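Local coordinates for uncharacterized protein (Bacteroides ovatus, PDB 4FS7) that is of unknown function but, as an extracellular leucine-rich repeat protein of the BspA type, probably takes part in binding other proteins, at residues A[186-191]-A[210-215]; A[180-185]-A[203-208]; A[142-147]-A[162-167]; A[167-172]-A[191-196]. All coordinates share one frame; numbering follows the deposited sequence. Where two conformers were deposited one is given.

Interaction 1. Residues A[186-191]-A[210-215]; sequences KLKSIK and LENMEF. With EDO (1,2-ethanediol), chain B.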
loop_
_atom_site.group_PDB
_atom_site.type_symbol
_atom_site.label_atom_id
_atom_site.label_comp_id
_atom_site.label_asym_id
_atom_site.label_seq_id
_atom_site.Cartn_x
_atom_site.Cartn_y
_atom_site.Cartn_z
ATOM N N LYS A 186 -10.968 -6.323 2.400
ATOM C CA LYS A 186 -12.231 -6.551 1.683
ATOM C C LYS A 186 -12.408 -5.657 0.455
ATOM O O LYS A 186 -13.396 -5.752 -0.269
ATOM C CB LYS A 186 -13.430 -6.363 2.641
ATOM C CG LYS A 186 -13.673 -7.522 3.567
ATOM C CD LYS A 186 -13.517 -8.889 2.896
ATOM C CE LYS A 186 -13.728 -10.072 3.871
ATOM N NZ LYS A 186 -13.111 -9.961 5.254
ATOM N N LEU A 187 -11.450 -4.772 0.203
ATOM C CA LEU A 187 -11.528 -3.831 -0.911
ATOM C C LEU A 187 -11.171 -4.589 -2.206
ATOM O O LEU A 187 -10.031 -4.945 -2.416
ATOM C CB LEU A 187 -10.596 -2.637 -0.668
ATOM C CG LEU A 187 -10.687 -1.485 -1.656
ATOM C CD1 LEU A 187 -12.072 -0.810 -1.606
ATOM C CD2 LEU A 187 -9.598 -0.493 -1.353
ATOM N N LYS A 188 -12.154 -4.843 -3.058
ATOM C CA LYS A 188 -11.936 -5.580 -4.318
ATOM C C LYS A 188 -11.590 -4.698 -5.496
ATOM O O LYS A 188 -10.961 -5.158 -6.450
ATOM C CB LYS A 188 -13.166 -6.429 -4.630
ATOM C CG LYS A 188 -13.048 -7.389 -5.780
ATOM C CD LYS A 188 -14.309 -8.240 -5.981
ATOM C CE LYS A 188 -15.043 -8.640 -4.719
ATOM N NZ LYS A 188 -14.312 -9.624 -3.838
ATOM N N SER A 189 -12.039 -3.444 -5.439
ATOM C CA SER A 189 -11.898 -2.516 -6.537
ATOM C C SER A 189 -11.674 -1.102 -6.015
ATOM O O SER A 189 -12.139 -0.763 -4.931
ATOM C CB SER A 189 -13.192 -2.488 -7.349
ATOM O OG SER A 189 -13.680 -3.780 -7.666
ATOM N N ILE A 190 -11.058 -0.276 -6.837
ATOM C CA ILE A 190 -11.027 1.151 -6.586
ATOM C C ILE A 190 -10.901 1.870 -7.902
ATOM O O ILE A 190 -10.131 1.457 -8.789
ATOM C CB ILE A 190 -9.892 1.563 -5.597
ATOM C CG1 ILE A 190 -10.086 3.005 -5.122
ATOM C CG2 ILE A 190 -8.536 1.300 -6.161
ATOM C CD1 ILE A 190 -9.221 3.385 -3.939
ATOM N N LYS A 191 -11.633 2.972 -8.032
ATOM C CA LYS A 191 -11.499 3.907 -9.137
ATOM C C LYS A 191 -10.541 5.009 -8.737
ATOM O O LYS A 191 -10.818 5.788 -7.847
ATOM C CB LYS A 191 -12.868 4.464 -9.524
ATOM C CG LYS A 191 -12.814 5.426 -10.698
ATOM C CD LYS A 191 -14.196 5.841 -11.196
ATOM C CE LYS A 191 -14.101 6.809 -12.404
ATOM N NZ LYS A 191 -13.152 6.294 -13.472
ATOM N N LEU A 210 -7.887 -6.998 -3.545
ATOM C CA LEU A 210 -7.920 -5.932 -4.541
ATOM C C LEU A 210 -7.491 -6.508 -5.897
ATOM O O LEU A 210 -6.364 -6.963 -6.046
ATOM C CB LEU A 210 -7.004 -4.772 -4.116
ATOM C CG LEU A 210 -6.885 -3.588 -5.074
ATOM C CD1 LEU A 210 -8.245 -2.868 -5.234
ATOM C CD2 LEU A 210 -5.801 -2.663 -4.613
ATOM N N GLU A 211 -8.434 -6.460 -6.836
ATOM C CA GLU A 211 -8.288 -7.027 -8.175
ATOM C C GLU A 211 -8.490 -6.004 -9.284
ATOM O O GLU A 211 -7.888 -6.117 -10.356
ATOM C CB GLU A 211 -9.311 -8.189 -8.381
ATOM C CG GLU A 211 -8.977 -9.535 -7.689
ATOM C CD GLU A 211 -10.147 -10.539 -7.681
ATOM O OE1 GLU A 211 -11.322 -10.113 -7.807
ATOM O OE2 GLU A 211 -9.893 -11.756 -7.493
ATOM N N ASN A 212 -9.401 -5.039 -9.091
ATOM C CA ASN A 212 -9.806 -4.133 -10.174
ATOM C C ASN A 212 -9.319 -2.730 -9.878
ATOM O O ASN A 212 -9.797 -2.066 -8.947
ATOM C CB ASN A 212 -11.333 -4.156 -10.313
ATOM C CG ASN A 212 -11.894 -5.573 -10.422
ATOM O OD1 ASN A 212 -11.557 -6.292 -11.385
ATOM N ND2 ASN A 212 -12.702 -6.008 -9.464
HETATM N N MSE A 213 -8.336 -2.301 -10.643
HETATM C CA MSE A 213 -7.734 -0.970 -10.518
HETATM C C MSE A 213 -7.029 -0.642 -11.810
HETATM O O MSE A 213 -6.028 -1.254 -12.169
HETATM C CB MSE A 213 -6.793 -0.884 -9.336
HETATM C CG MSE A 213 -6.450 0.554 -8.961
HETATM SE SE MSE A 213 -5.206 0.675 -7.453
HETATM C CE MSE A 213 -3.880 -0.524 -8.190
ATOM N N GLU A 214 -7.592 0.284 -12.558
ATOM C CA GLU A 214 -7.004 0.723 -13.819
ATOM C C GLU A 214 -6.109 1.894 -13.543
ATOM O O GLU A 214 -6.448 2.767 -12.748
ATOM C CB GLU A 214 -8.106 1.085 -14.778
ATOM C CG GLU A 214 -8.832 -0.162 -15.236
ATOM C CD GLU A 214 -7.910 -1.119 -16.004
ATOM O OE1 GLU A 214 -7.313 -0.672 -17.012
ATOM O OE2 GLU A 214 -7.756 -2.297 -15.590
ATOM N N PHE A 215 -4.954 1.937 -14.180
ATOM C CA PHE A 215 -4.025 3.037 -14.030
ATOM C C PHE A 215 -4.360 4.173 -14.983
ATOM O O PHE A 215 -4.398 3.966 -16.186
ATOM C CB PHE A 215 -2.621 2.577 -14.368
ATOM C CG PHE A 215 -2.085 1.457 -13.521
ATOM C CD1 PHE A 215 -2.248 1.421 -12.153
ATOM C CD2 PHE A 215 -1.349 0.439 -14.127
ATOM C CE1 PHE A 215 -1.709 0.381 -11.389
ATOM C CE2 PHE A 215 -0.789 -0.571 -13.380
ATOM C CZ PHE A 215 -0.960 -0.616 -12.020
HETATM C C1 EDO B . -9.518 -8.042 -14.481
HETATM O O1 EDO B . -10.760 -8.621 -14.125
HETATM C C2 EDO B . -9.013 -7.065 -13.434
HETATM O O2 EDO B . -9.883 -5.917 -13.425
HETATM O O HOH W 1 -10.076 1.315 -11.644
#
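I190 and M213, the latter present as selenomethionine, lie side by side and point the same way, and in the conformer described the packing appears tight. The CG2 branch of I190 touches CG of M213 at 3.6 Å and SE of the same residue at an equal distance. L210 joins them more loosely, its CD1 standing 4.3 Å from CG2 of I190. Such branched and flexible apolar chains suit the inward side. Backbone bonds hold the two segments at this spacing. The carbonyl O of K188 is gripped twice, by N of N212 in its plane at 3.1 Å and by N of E211 from above that plane at 2.9 Å. Beyond S189, N of I190 donates to O of N212 at 3.0 Å, nearly straight onto the carbonyl.

The opposite side is looser and faces solvent. OG of S189, set beside its own backbone N and anti to the carbonyl carbon (chi1 -48°), accepts a hydrogen bond from ND2 of N212 at 3.0 Å, while OD1 of N212 accepts one from O2 of an ethanediol molecule, probably from the crystallisation liquor. K188 and E211 run alongside each other, but NZ and OE1 remain 5.0 Å apart. An alanine in place of S189 would probably leave ND2 of N212 without this acceptor and its amide freer to turn. The chemistry implies a division of labour: apolar packing closes the interior of the leucine-rich repeat solenoid, backbone bonds set the spacing of its coils, and the polar and charged side chains of S189, N212, K188 and E211 face the solvent.

Interaction 2. Residues A[180-185]-A[203-208]; sequences LFSGCG and CFAECI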
loop_
_atom_site.group_PDB
_atom_site.type_symbol
_atom_site.label_atom_id
_atom_site.label_comp_id
_atom_site.label_asym_id
_atom_site.label_seq_id
_atom_site.Cartn_x
_atom_site.Cartn_y
_atom_site.Cartn_z
ATOM N N LEU A 180 -2.296 4.556 2.770
ATOM C CA LEU A 180 -3.667 5.066 2.857
ATOM C C LEU A 180 -4.713 4.009 3.067
ATOM O O LEU A 180 -5.639 4.181 3.892
ATOM C CB LEU A 180 -3.982 5.820 1.589
ATOM C CG LEU A 180 -5.319 6.526 1.505
ATOM C CD1 LEU A 180 -5.538 7.478 2.661
ATOM C CD2 LEU A 180 -5.399 7.301 0.173
ATOM N N PHE A 181 -4.615 2.894 2.324
ATOM C CA PHE A 181 -5.550 1.790 2.421
ATOM C C PHE A 181 -4.875 0.481 2.885
ATOM O O PHE A 181 -5.361 -0.627 2.613
ATOM C CB PHE A 181 -6.275 1.548 1.089
ATOM C CG PHE A 181 -7.087 2.715 0.644
ATOM C CD1 PHE A 181 -8.257 3.023 1.291
ATOM C CD2 PHE A 181 -6.676 3.560 -0.371
ATOM C CE1 PHE A 181 -9.004 4.090 0.927
ATOM C CE2 PHE A 181 -7.437 4.620 -0.746
ATOM C CZ PHE A 181 -8.598 4.894 -0.088
ATOM N N SER A 182 -3.758 0.595 3.586
ATOM C CA SER A 182 -3.006 -0.582 4.027
ATOM C C SER A 182 -3.916 -1.470 4.869
ATOM O O SER A 182 -4.519 -0.994 5.808
ATOM C CB SER A 182 -1.818 -0.161 4.868
ATOM O OG SER A 182 -1.051 -1.305 5.239
ATOM N N GLY A 183 -3.995 -2.732 4.555
ATOM C CA GLY A 183 -4.784 -3.629 5.344
ATOM C C GLY A 183 -6.296 -3.649 5.138
ATOM O O GLY A 183 -7.046 -4.219 5.954
ATOM N N CYS A 184 -6.760 -3.056 4.044
ATOM C CA CYS A 184 -8.175 -3.060 3.695
ATOM C C CYS A 184 -8.480 -4.334 2.909
ATOM O O CYS A 184 -8.594 -4.353 1.689
ATOM C CB CYS A 184 -8.577 -1.827 2.895
ATOM S SG CYS A 184 -8.513 -0.311 3.943
ATOM N N GLY A 185 -8.627 -5.434 3.649
ATOM C CA GLY A 185 -8.657 -6.754 3.051
ATOM C C GLY A 185 -9.951 -7.177 2.391
ATOM O O GLY A 185 -10.002 -8.276 1.837
ATOM N N CYS A 203 0.637 1.934 -0.105
ATOM C CA CYS A 203 -0.730 2.475 -0.200
ATOM C C CYS A 203 -1.818 1.399 -0.122
ATOM O O CYS A 203 -2.825 1.593 0.565
ATOM C CB CYS A 203 -0.844 3.315 -1.464
ATOM S SG CYS A 203 -2.347 4.247 -1.595
ATOM N N PHE A 204 -1.622 0.303 -0.877
ATOM C CA PHE A 204 -2.588 -0.778 -0.947
ATOM C C PHE A 204 -1.996 -2.073 -0.400
ATOM O O PHE A 204 -2.539 -3.146 -0.638
ATOM C CB PHE A 204 -3.127 -0.991 -2.364
ATOM C CG PHE A 204 -3.802 0.207 -2.928
ATOM C CD1 PHE A 204 -5.136 0.484 -2.586
ATOM C CD2 PHE A 204 -3.143 1.076 -3.764
ATOM C CE1 PHE A 204 -5.786 1.569 -3.066
ATOM C CE2 PHE A 204 -3.820 2.189 -4.271
ATOM C CZ PHE A 204 -5.147 2.394 -3.939
ATOM N N ALA A 205 -0.946 -1.984 0.428
ATOM C CA ALA A 205 -0.371 -3.201 0.997
ATOM C C ALA A 205 -1.379 -3.974 1.807
ATOM O O ALA A 205 -2.090 -3.384 2.600
ATOM C CB ALA A 205 0.869 -2.869 1.811
ATOM N N GLU A 206 -1.455 -5.289 1.582
ATOM C CA GLU A 206 -2.345 -6.168 2.323
ATOM C C GLU A 206 -3.810 -5.977 1.947
ATOM O O GLU A 206 -4.659 -6.478 2.645
ATOM C CB GLU A 206 -2.117 -6.079 3.847
ATOM C CG GLU A 206 -0.706 -6.482 4.280
ATOM C CD GLU A 206 -0.534 -6.612 5.800
ATOM O OE1 GLU A 206 -1.436 -6.221 6.595
ATOM O OE2 GLU A 206 0.540 -7.115 6.212
ATOM N N CYS A 207 -4.077 -5.300 0.837
ATOM C CA CYS A 207 -5.446 -5.302 0.285
ATOM C C CYS A 207 -5.568 -6.590 -0.535
ATOM O O CYS A 207 -5.512 -6.604 -1.761
ATOM C CB CYS A 207 -5.684 -4.093 -0.580
ATOM S SG CYS A 207 -5.769 -2.556 0.399
ATOM N N ILE A 208 -5.731 -7.690 0.196
ATOM C CA ILE A 208 -5.565 -9.043 -0.367
ATOM C C ILE A 208 -6.609 -9.412 -1.399
ATOM O O ILE A 208 -6.428 -10.370 -2.172
ATOM C CB ILE A 208 -5.473 -10.088 0.742
ATOM C CG1 ILE A 208 -6.725 -10.132 1.620
ATOM C CG2 ILE A 208 -4.192 -9.896 1.573
ATOM C CD1 ILE A 208 -6.783 -11.364 2.534
#
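F181 and F204 carry their rings in the same way, CG anti to the carbonyl carbon in both (chi1 -61° and -59°), so the two rings leave successive coils side by side and in the same direction. Their planes are nearly parallel, 13° apart, but slid so far that they barely overlap, with centroids separated by 5.6 Å. The touch is made by CD2 of F181 and CE1 of F204 at 3.5 Å. Flat, wholly apolar side chains fit this buried position well.

The backbones themselves are tied directly. N of F181 donates a hydrogen bond to O of C203 at 2.8 Å, and N of G183 does likewise to O of A205 at 2.8 Å. Each coil turns here through a type II beta turn, F181 to C184 and F204 to C207; G183 and E206 both take the positive phi of its third position, which glycine adopts most easily. Small cysteines fill in: CB of L180 meets SG of C203 at 3.9 Å, and CB of C184 meets SG of C207 at 3.8 Å. An alanine in place of F204 would probably open a gap beside the F181 ring and deprive L210 and M213 of the surface they pack on.

No helices flank these turns. C203 and F204 rest on L176 of strand 175-176, while the backbone ladder continues from L180 and S182 to F158 and T160, and from F204 and E206 to A226 and S228.

Interaction 3. Residues A[142-147]-A[162-167]; sequences KEITIP and ESLEYV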
loop_
_atom_site.group_PDB
_atom_site.type_symbol
_atom_site.label_atom_id
_atom_site.label_comp_id
_atom_site.label_asym_id
_atom_site.label_seq_id
_atom_site.Cartn_x
_atom_site.Cartn_y
_atom_site.Cartn_z
ATOM N N LYS A 142 -18.295 0.052 5.539
ATOM C CA LYS A 142 -18.351 -0.673 4.268
ATOM C C LYS A 142 -18.075 0.250 3.073
ATOM O O LYS A 142 -17.593 -0.219 2.041
ATOM C CB LYS A 142 -19.710 -1.317 4.096
ATOM C CG LYS A 142 -19.853 -2.141 2.868
ATOM C CD LYS A 142 -21.247 -2.838 2.843
ATOM C CE LYS A 142 -21.444 -3.624 1.558
ATOM N NZ LYS A 142 -22.451 -4.712 1.761
ATOM N N GLU A 143 -18.449 1.523 3.191
ATOM C CA GLU A 143 -18.296 2.444 2.105
ATOM C C GLU A 143 -17.980 3.779 2.683
ATOM O O GLU A 143 -18.348 4.107 3.815
ATOM C CB GLU A 143 -19.552 2.476 1.256
ATOM C CG GLU A 143 -20.787 3.005 1.864
ATOM C CD GLU A 143 -21.868 3.079 0.777
ATOM O OE1 GLU A 143 -22.551 2.069 0.576
ATOM O OE2 GLU A 143 -21.955 4.113 0.062
ATOM N N ILE A 144 -17.285 4.576 1.912
ATOM C CA ILE A 144 -17.108 6.000 2.227
ATOM C C ILE A 144 -16.942 6.824 0.945
ATOM O O ILE A 144 -16.253 6.395 -0.006
ATOM C CB ILE A 144 -15.946 6.262 3.212
ATOM C CG1 ILE A 144 -16.062 7.695 3.782
ATOM C CG2 ILE A 144 -14.621 5.985 2.540
ATOM C CD1 ILE A 144 -15.178 8.007 4.904
ATOM N N THR A 145 -17.647 7.958 0.908
ATOM C CA THR A 145 -17.489 8.930 -0.160
ATOM C C THR A 145 -16.782 10.171 0.345
ATOM O O THR A 145 -17.186 10.781 1.365
ATOM C CB THR A 145 -18.860 9.258 -0.774
ATOM O OG1 THR A 145 -19.402 8.059 -1.336
ATOM C CG2 THR A 145 -18.752 10.330 -1.865
ATOM N N ILE A 146 -15.681 10.502 -0.304
ATOM C CA ILE A 146 -14.857 11.668 0.072
ATOM C C ILE A 146 -15.306 12.855 -0.757
ATOM O O ILE A 146 -15.276 12.786 -1.966
ATOM C CB ILE A 146 -13.330 11.480 -0.222
ATOM C CG1 ILE A 146 -12.781 10.169 0.355
ATOM C CG2 ILE A 146 -12.518 12.695 0.291
ATOM C CD1 ILE A 146 -13.012 9.956 1.856
ATOM N N PRO A 147 -15.753 13.953 -0.111
ATOM C CA PRO A 147 -16.215 15.123 -0.835
ATOM C C PRO A 147 -15.174 15.679 -1.825
ATOM O O PRO A 147 -13.953 15.594 -1.579
ATOM C CB PRO A 147 -16.521 16.115 0.307
ATOM C CG PRO A 147 -16.907 15.297 1.437
ATOM C CD PRO A 147 -15.987 14.111 1.338
ATOM N N GLU A 162 -11.185 -2.955 7.714
ATOM C CA GLU A 162 -11.271 -4.342 7.240
ATOM C C GLU A 162 -12.610 -4.727 6.623
ATOM O O GLU A 162 -12.709 -5.803 6.041
ATOM C CB GLU A 162 -10.842 -5.334 8.347
ATOM C CG GLU A 162 -9.365 -5.144 8.761
ATOM C CD GLU A 162 -8.860 -6.104 9.804
ATOM O OE1 GLU A 162 -9.660 -6.677 10.574
ATOM O OE2 GLU A 162 -7.629 -6.286 9.861
ATOM N N SER A 163 -13.604 -3.832 6.688
ATOM C CA SER A 163 -14.884 -4.055 6.034
ATOM C C SER A 163 -15.054 -3.177 4.791
ATOM O O SER A 163 -16.081 -3.289 4.121
ATOM C CB SER A 163 -16.055 -3.777 6.996
ATOM O OG SER A 163 -16.053 -4.722 8.020
ATOM N N LEU A 164 -14.096 -2.294 4.499
ATOM C CA LEU A 164 -14.267 -1.319 3.414
ATOM C C LEU A 164 -14.289 -2.009 2.043
ATOM O O LEU A 164 -13.335 -2.719 1.683
ATOM C CB LEU A 164 -13.153 -0.300 3.448
ATOM C CG LEU A 164 -13.241 0.900 2.521
ATOM C CD1 LEU A 164 -14.435 1.826 2.864
ATOM C CD2 LEU A 164 -11.922 1.705 2.594
ATOM N N GLU A 165 -15.375 -1.809 1.304
ATOM C CA GLU A 165 -15.583 -2.355 -0.006
ATOM C C GLU A 165 -15.753 -1.314 -1.087
ATOM O O GLU A 165 -15.665 -1.632 -2.271
ATOM C CB GLU A 165 -16.827 -3.263 -0.014
ATOM C CG GLU A 165 -16.743 -4.498 0.884
ATOM C CD GLU A 165 -17.941 -5.426 0.748
ATOM O OE1 GLU A 165 -18.452 -5.608 -0.371
ATOM O OE2 GLU A 165 -18.337 -5.999 1.766
ATOM N N TYR A 166 -16.013 -0.062 -0.717
ATOM C CA TYR A 166 -16.224 0.970 -1.706
ATOM C C TYR A 166 -15.633 2.249 -1.168
ATOM O O TYR A 166 -15.972 2.663 -0.044
ATOM C CB TYR A 166 -17.693 1.164 -1.987
ATOM C CG TYR A 166 -17.884 2.287 -2.966
ATOM C CD1 TYR A 166 -17.613 2.097 -4.325
ATOM C CD2 TYR A 166 -18.234 3.574 -2.532
ATOM C CE1 TYR A 166 -17.770 3.119 -5.241
ATOM C CE2 TYR A 166 -18.378 4.614 -3.453
ATOM C CZ TYR A 166 -18.146 4.385 -4.794
ATOM O OH TYR A 166 -18.282 5.431 -5.665
ATOM N N VAL A 167 -14.781 2.915 -1.950
ATOM C CA VAL A 167 -14.314 4.264 -1.620
ATOM C C VAL A 167 -14.306 5.146 -2.854
ATOM O O VAL A 167 -13.844 4.723 -3.892
ATOM C CB VAL A 167 -12.929 4.242 -0.918
ATOM C CG1 VAL A 167 -11.895 3.477 -1.698
ATOM C CG2 VAL A 167 -12.455 5.650 -0.593
HETATM O O HOH W 2 -19.739 7.706 -4.515
#
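K142 stretches across E165, its chain extended throughout and CG anti to the backbone N (chi1 -177°). CB and CG both pass O of S163, each about 4.1 Å from it; CE then comes to 3.9 Å from OE2 of E165. At the tip, NZ stays 4.3 Å from that same OE2, beyond salt-bridge distance, so the opposite charges probably attract only weakly, fitting for two flexible residues at the surface. The S163 hydroxyl is occupied elsewhere, bonded to D140.

The backbone of K142 is held more firmly, since its O accepts hydrogen bonds from N of both E165 and Y166. Next, N of I144 bonds to O of Y166 at 3.0 Å, making strands 143-145 and 166-168 a short parallel ladder between successive coils of the leucine-rich repeat solenoid.

Alternation along these strands sorts the side chains. I144 and V167 turn to the interior, where the beta-branched pair meet CG2 to CG2 at 3.8 Å, with CD1 of L164 beside them. E143 and Y166 turn to the other face, CB of E143 lying at the edge of the tyrosine ring. In the conformer described, T145 OG1 approaches that edge too, 4.2 Å from CE2 of Y166, and a water joins this hydroxyl to OH of the tyrosine.

Interaction 4. Residues A[167-172]-A[191-196]; sequences VSLPDS and KLPRNL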
loop_
_atom_site.group_PDB
_atom_site.type_symbol
_atom_site.label_atom_id
_atom_site.label_comp_id
_atom_site.label_asym_id
_atom_site.label_seq_id
_atom_site.Cartn_x
_atom_site.Cartn_y
_atom_site.Cartn_z
ATOM N N VAL A 167 -14.781 2.915 -1.950
ATOM C CA VAL A 167 -14.314 4.264 -1.620
ATOM C C VAL A 167 -14.306 5.146 -2.854
ATOM O O VAL A 167 -13.844 4.723 -3.892
ATOM C CB VAL A 167 -12.929 4.242 -0.918
ATOM C CG1 VAL A 167 -11.895 3.477 -1.698
ATOM C CG2 VAL A 167 -12.455 5.650 -0.593
ATOM N N SER A 168 -14.881 6.339 -2.737
ATOM C CA SER A 168 -14.841 7.357 -3.771
ATOM C C SER A 168 -13.897 8.471 -3.357
ATOM O O SER A 168 -14.242 9.273 -2.490
ATOM C CB SER A 168 -16.245 7.882 -4.031
ATOM O OG SER A 168 -16.180 8.912 -5.019
ATOM N N LEU A 169 -12.716 8.525 -3.947
ATOM C CA LEU A 169 -11.698 9.541 -3.711
ATOM C C LEU A 169 -12.033 10.799 -4.494
ATOM O O LEU A 169 -12.711 10.723 -5.506
ATOM C CB LEU A 169 -10.319 9.030 -4.125
ATOM C CG LEU A 169 -9.710 7.946 -3.245
ATOM C CD1 LEU A 169 -8.550 7.262 -3.946
ATOM C CD2 LEU A 169 -9.264 8.552 -1.899
ATOM N N PRO A 170 -11.553 11.975 -4.056
ATOM C CA PRO A 170 -11.779 13.181 -4.843
ATOM C C PRO A 170 -11.086 13.036 -6.195
ATOM O O PRO A 170 -9.904 12.676 -6.277
ATOM C CB PRO A 170 -11.116 14.281 -3.996
ATOM C CG PRO A 170 -11.038 13.714 -2.622
ATOM C CD PRO A 170 -10.793 12.256 -2.828
ATOM N N ASP A 171 -11.822 13.343 -7.248
ATOM C CA ASP A 171 -11.279 13.176 -8.573
ATOM C C ASP A 171 -10.110 14.078 -8.914
ATOM O O ASP A 171 -9.341 13.762 -9.826
ATOM C CB ASP A 171 -12.372 13.314 -9.612
ATOM C CG ASP A 171 -12.000 12.712 -10.941
ATOM O OD1 ASP A 171 -11.513 11.531 -11.026
ATOM O OD2 ASP A 171 -12.172 13.454 -11.912
ATOM N N SER A 172 -9.926 15.174 -8.194
ATOM C CA SER A 172 -8.818 16.059 -8.417
ATOM C C SER A 172 -7.531 15.644 -7.743
ATOM O O SER A 172 -6.478 16.275 -7.951
ATOM C CB SER A 172 -9.160 17.480 -7.901
ATOM O OG SER A 172 -9.368 17.463 -6.477
ATOM N N LYS A 191 -11.633 2.972 -8.032
ATOM C CA LYS A 191 -11.499 3.907 -9.137
ATOM C C LYS A 191 -10.541 5.009 -8.737
ATOM O O LYS A 191 -10.818 5.788 -7.847
ATOM C CB LYS A 191 -12.868 4.464 -9.524
ATOM C CG LYS A 191 -12.814 5.426 -10.698
ATOM C CD LYS A 191 -14.196 5.841 -11.196
ATOM C CE LYS A 191 -14.101 6.809 -12.404
ATOM N NZ LYS A 191 -13.152 6.294 -13.472
ATOM N N LEU A 192 -9.403 5.079 -9.398
ATOM C CA LEU A 192 -8.403 6.048 -9.064
ATOM C C LEU A 192 -8.794 7.410 -9.618
ATOM O O LEU A 192 -9.411 7.502 -10.677
ATOM C CB LEU A 192 -7.042 5.595 -9.598
ATOM C CG LEU A 192 -6.468 4.335 -8.937
ATOM C CD1 LEU A 192 -5.159 3.943 -9.638
ATOM C CD2 LEU A 192 -6.200 4.551 -7.432
ATOM N N PRO A 193 -8.392 8.508 -8.930
ATOM C CA PRO A 193 -8.616 9.841 -9.483
ATOM C C PRO A 193 -8.072 9.911 -10.899
ATOM O O PRO A 193 -6.999 9.383 -11.184
ATOM C CB PRO A 193 -7.835 10.732 -8.513
ATOM C CG PRO A 193 -7.937 10.025 -7.227
ATOM C CD PRO A 193 -7.820 8.571 -7.590
ATOM N N ARG A 194 -8.797 10.575 -11.786
ATOM C CA ARG A 194 -8.542 10.509 -13.227
ATOM C C ARG A 194 -7.205 11.102 -13.667
ATOM O O ARG A 194 -6.718 10.767 -14.735
ATOM C CB ARG A 194 -9.721 11.118 -14.017
ATOM C CG ARG A 194 -11.028 10.304 -13.910
ATOM C CD ARG A 194 -12.247 11.070 -14.463
ATOM N NE ARG A 194 -13.502 10.311 -14.389
ATOM C CZ ARG A 194 -14.495 10.581 -13.545
ATOM N NH1 ARG A 194 -14.377 11.586 -12.691
ATOM N NH2 ARG A 194 -15.605 9.854 -13.552
ATOM N N ASN A 195 -6.648 11.990 -12.853
ATOM C CA ASN A 195 -5.356 12.620 -13.107
ATOM C C ASN A 195 -4.316 12.272 -12.028
ATOM O O ASN A 195 -3.382 13.011 -11.798
ATOM C CB ASN A 195 -5.512 14.136 -13.200
ATOM C CG ASN A 195 -4.445 14.789 -14.047
ATOM O OD1 ASN A 195 -3.943 15.841 -13.686
ATOM N ND2 ASN A 195 -4.111 14.185 -15.190
ATOM N N LEU A 196 -4.485 11.132 -11.367
ATOM C CA LEU A 196 -3.548 10.700 -10.328
ATOM C C LEU A 196 -2.142 10.602 -10.913
ATOM O O LEU A 196 -1.966 10.077 -12.014
ATOM C CB LEU A 196 -3.967 9.333 -9.755
ATOM C CG LEU A 196 -3.287 8.945 -8.456
ATOM C CD1 LEU A 196 -3.742 9.813 -7.282
ATOM C CD2 LEU A 196 -3.506 7.471 -8.157
HETATM O O HOH W 3 -13.919 3.430 -6.380
HETATM O O HOH W 4 -11.960 6.198 -5.477
HETATM O O HOH W 5 -6.734 13.502 -10.384
#
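D171 and R194 meet through both oxygens of the carboxylate. OD1 of D171 accepts a hydrogen bond from the backbone N of R194 at 3.0 Å, while OD2 of D171 accepts one from NH1 of the same arginine at 3.0 Å, a salt bridge in the side-chain conformer described. OD2 lies at the edge of the guanidinium, in its plane, yet both donors come from above the carboxylate plane, the two flat groups standing 78° apart. With CG of D171 anti to the backbone N (chi1 -161°), the carboxylate is swung across to the neighbouring coil, and a short acidic chain is just long enough to serve main chain and side chain together. Its negative charge is probably balanced in part by the arginine.

The setting is the leucine-rich repeat solenoid at and after the end of strand 166-168, where waters, and not direct backbone-to-backbone bonds, bridge the main chains of the two segments. One water donates to O of V167 and accepts from N of K191. A second donates to O of V167 and, at 2.7 Å, to O of K191, and accepts from N of L169 at 2.9 Å. Farther on, a third donates to O of D171 and accepts from N of N195.

Between these polar spans sits P193. Lacking an N-H, it needs no acceptor, and its ring can press on the neighbouring coil, CG 3.4 Å from O of P170 and CD 3.9 Å from CD1 of L169. Its own O accepts a hydrogen bond from N of L196 at 3.1 Å, closing a type I beta turn from P193 to L196.

Overall arrangement
All four contacts join successive coils of one leucine-rich repeat solenoid, and no helix takes part. Interaction 3 comes first along the chain and closes before interactions 1 and 2 open; interaction 4 continues from it, sharing V167 and strand 166-168. Interactions 1, 2 and 4 interleave, and interactions 1 and 4 share K191. Interactions 1 and 3 occupy equivalent positions on different coils, their centres about 12 Å apart, whereas 2 and 4 lie at different levels, about 17 Å apart. They meet in a common interior, where I190 reaches V167, L169, F181 and F204. Interactions 1 and 2 thus join one pair of coils at two levels, interaction 4 the pair before it and interaction 3 an earlier pair still.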